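Local coordinates for sulfate permease family protein (Vibrio cholerae, PDB 4DGH) that probably takes part in anion transport across the membrane, the piece described being the STAS domain of this SulP-type permease, at residues A[40-45]-A[80-85]. Numbering follows the deposited sequence.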
ATOM      1  N   ARG A  40      -0.374   2.346 -15.443  1.00 31.56           N
ATOM      2  CA  ARG A  40       0.913   2.963 -15.765  1.00 33.00           C
ATOM      3  C   ARG A  40       1.937   1.967 -16.263  1.00 30.32           C
ATOM      4  O   ARG A  40       2.545   2.185 -17.259  1.00 31.87           O
ATOM      5  CB  ARG A  40       1.402   3.838 -14.589  1.00 37.57           C
ATOM      6  CG  ARG A  40       2.780   4.501 -14.761  1.00 45.71           C
ATOM      7  CD  ARG A  40       3.058   5.608 -13.704  1.00 50.49           C
ATOM      8  NE  ARG A  40       2.832   5.184 -12.309  1.00 53.55           N
ATOM      9  CZ  ARG A  40       1.778   5.562 -11.564  1.00 56.98           C
ATOM     10  NH1 ARG A  40       0.852   6.393 -12.090  1.00 49.96           N
ATOM     11  NH2 ARG A  40       1.637   5.099 -10.306  1.00 47.94           N
ATOM     12  N   VAL A  41       2.047   0.814 -15.640  1.00 29.15           N
ATOM     13  CA  VAL A  41       2.999  -0.201 -16.047  1.00 26.79           C
ATOM     14  C   VAL A  41       2.667  -0.697 -17.461  1.00 26.94           C
ATOM     15  O   VAL A  41       3.549  -0.828 -18.312  1.00 25.95           O
ATOM     16  CB  VAL A  41       2.880  -1.431 -15.125  1.00 28.83           C
ATOM     17  CG1 VAL A  41       3.701  -2.591 -15.706  1.00 29.06           C
ATOM     18  CG2 VAL A  41       3.368  -1.116 -13.715  1.00 31.49           C
HETATM   19  N   MSE A  42       1.395  -0.974 -17.692  1.00 23.91           N
HETATM   20  CA  MSE A  42       1.011  -1.562 -18.977  1.00 26.90           C
HETATM   21  C   MSE A  42       1.291  -0.557 -20.090  1.00 27.20           C
HETATM   22  O   MSE A  42       1.574  -0.934 -21.239  1.00 28.19           O
HETATM   23  CB  MSE A  42      -0.486  -1.927 -18.918  1.00 26.53           C
HETATM   24  CG  MSE A  42      -0.829  -2.820 -20.094  1.00 30.92           C
HETATM   25 SE   MSE A  42      -0.042  -4.613 -19.725  0.87 31.85          SE
HETATM   26  CE  MSE A  42      -1.339  -5.738 -18.772  1.00 32.69           C
ATOM     27  N   GLY A  43       1.139   0.712 -19.777  1.00 29.07           N
ATOM     28  CA  GLY A  43       1.452   1.800 -20.738  1.00 31.23           C
ATOM     29  C   GLY A  43       2.932   1.986 -21.003  1.00 35.75           C
ATOM     30  O   GLY A  43       3.332   2.432 -22.112  1.00 37.82           O
ATOM     31  N   SER A  44       3.767   1.664 -20.020  1.00 36.76           N
ATOM     32  CA  SER A  44       5.218   1.989 -20.130  1.00 40.42           C
ATOM     33  C   SER A  44       6.086   0.848 -20.627  1.00 38.25           C
ATOM     34  O   SER A  44       7.141   1.064 -21.262  1.00 37.76           O
ATOM     35  CB  SER A  44       5.777   2.629 -18.833  1.00 43.99           C
ATOM     36  OG  SER A  44       6.056   1.639 -17.856  1.00 55.55           O
ATOM     37  N   ILE A  45       5.676  -0.369 -20.358  1.00 34.58           N
ATOM     38  CA  ILE A  45       6.449  -1.506 -20.840  1.00 35.42           C
ATOM     39  C   ILE A  45       6.395  -1.625 -22.362  1.00 33.78           C
ATOM     40  O   ILE A  45       5.438  -1.185 -23.013  1.00 33.98           O
ATOM     41  CB  ILE A  45       6.013  -2.847 -20.233  1.00 35.08           C
ATOM     42  CG1 ILE A  45       4.544  -3.118 -20.628  1.00 34.05           C
ATOM     43  CG2 ILE A  45       6.328  -2.828 -18.732  1.00 35.93           C
ATOM     44  CD1 ILE A  45       3.987  -4.466 -20.159  1.00 36.39           C
ATOM     45  N   ARG A  80      -4.125  -0.821 -26.318  0.50 28.50           N
ATOM     46  CA  ARG A  80      -2.836  -1.464 -26.729  0.50 26.25           C
ATOM     47  C   ARG A  80      -2.968  -2.863 -27.409  0.50 26.41           C
ATOM     48  O   ARG A  80      -1.980  -3.511 -27.758  0.50 27.56           O
ATOM     49  CB  ARG A  80      -1.813  -1.544 -25.592  0.50 25.28           C
ATOM     50  CG  ARG A  80      -1.368  -0.188 -25.006  0.50 25.22           C
ATOM     51  CD  ARG A  80       0.069  -0.163 -24.469  0.50 24.00           C
ATOM     52  NE  ARG A  80       1.064  -0.829 -25.310  0.50 22.52           N
ATOM     53  CZ  ARG A  80       2.325  -1.054 -24.954  0.50 22.95           C
ATOM     54  NH1 ARG A  80       2.802  -0.615 -23.754  0.50 21.73           N
ATOM     55  NH2 ARG A  80       3.134  -1.697 -25.817  0.50 22.00           N
ATOM     56  N   GLY A  81      -4.180  -3.317 -27.625  1.00 24.90           N
ATOM     57  CA  GLY A  81      -4.367  -4.568 -28.263  1.00 25.23           C
ATOM     58  C   GLY A  81      -4.569  -5.711 -27.276  1.00 24.47           C
ATOM     59  O   GLY A  81      -4.687  -6.858 -27.721  1.00 26.70           O
ATOM     60  N   ILE A  82      -4.719  -5.423 -25.988  1.00 22.35           N
ATOM     61  CA  ILE A  82      -4.867  -6.515 -24.975  1.00 21.24           C
ATOM     62  C   ILE A  82      -6.331  -6.906 -24.847  1.00 21.06           C
ATOM     63  O   ILE A  82      -7.202  -6.034 -24.659  1.00 20.16           O
ATOM     64  CB  ILE A  82      -4.299  -6.114 -23.632  1.00 21.80           C
ATOM     65  CG1 ILE A  82      -2.912  -5.513 -23.826  1.00 21.90           C
ATOM     66  CG2 ILE A  82      -4.297  -7.339 -22.662  1.00 21.36           C
ATOM     67  CD1 ILE A  82      -2.404  -4.706 -22.638  1.00 22.42           C
ATOM     68  N   LYS A  83      -6.585  -8.217 -24.980  1.00 21.85           N
ATOM     69  CA  LYS A  83      -7.889  -8.787 -24.690  1.00 20.63           C
ATOM     70  C   LYS A  83      -7.998  -9.025 -23.189  1.00 20.04           C
ATOM     71  O   LYS A  83      -7.101  -9.622 -22.585  1.00 21.47           O
ATOM     72  CB  LYS A  83      -7.992 -10.131 -25.421  1.00 21.89           C
ATOM     73  CG  LYS A  83      -9.241 -10.914 -25.153  1.00 24.91           C
ATOM     74  CD  LYS A  83      -9.335 -12.118 -26.131  1.00 28.30           C
ATOM     75  CE  LYS A  83     -10.725 -12.689 -26.086  1.00 31.61           C
ATOM     76  NZ  LYS A  83     -10.919 -13.772 -27.137  1.00 33.90           N
ATOM     77  N   VAL A  84      -9.065  -8.541 -22.591  1.00 18.48           N
ATOM     78  CA  VAL A  84      -9.222  -8.550 -21.167  1.00 18.32           C
ATOM     79  C   VAL A  84     -10.323  -9.532 -20.816  1.00 18.52           C
ATOM     80  O   VAL A  84     -11.443  -9.454 -21.427  1.00 19.30           O
ATOM     81  CB  VAL A  84      -9.536  -7.166 -20.622  1.00 19.29           C
ATOM     82  CG1 VAL A  84      -9.821  -7.224 -19.093  1.00 18.19           C
ATOM     83  CG2 VAL A  84      -8.462  -6.146 -21.040  1.00 18.70           C
ATOM     84  N   LEU A  85      -9.981 -10.545 -20.003  1.00 16.64           N
ATOM     85  CA  LEU A  85     -10.993 -11.409 -19.413  1.00 17.28           C
ATOM     86  C   LEU A  85     -11.214 -10.982 -17.945  1.00 17.83           C
ATOM     87  O   LEU A  85     -10.292 -10.502 -17.308  1.00 19.04           O
ATOM     88  CB  LEU A  85     -10.571 -12.886 -19.405  1.00 18.09           C
ATOM     89  CG  LEU A  85     -10.539 -13.727 -20.693  1.00 21.68           C
ATOM     90  CD1 LEU A  85     -10.302 -12.985 -21.984  1.00 20.67           C
ATOM     91  CD2 LEU A  85      -9.760 -15.025 -20.575  1.00 19.90           C
TER
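The guanidinium of Arg80 presents its edge to the carbonyl of Ile45, just past helix 32-44, while the oxygens of Met42 and Gly43 lie oblique to its plane. Arg80 NH1 donates to Ile45 O over 2.8 Å. This bond is almost straight (177°) and runs nearly in line with the carbonyl. The same nitrogen also approaches Met42 O at 2.8 Å, but at 122° that second bond is weak. Bends at chi2 and chi3 carry the arginine chain across to the helix end, its CD passing 3.6 Å from Met42 O. Next to this polar bridge, selenomethionine Met42 and Ile82 meet tip to tip, Met42 CG lying 3.5 Å from Ile82 CD1, with SE also in touch. Phe77 of helix 64-78 and Leu52 of strand 51-55 touch both side chains, joining the pair to the packing between helices and parallel sheet in the STAS fold. One NH1 is thus shared by the carbonyl of Ile45 and, more weakly, by that of Met42 in the last helical turn; the arginine's positive charge is probably favourable next to this helix end, linking the turn after helix 64-78 to the end of helix 32-44 beside a buried apolar contact.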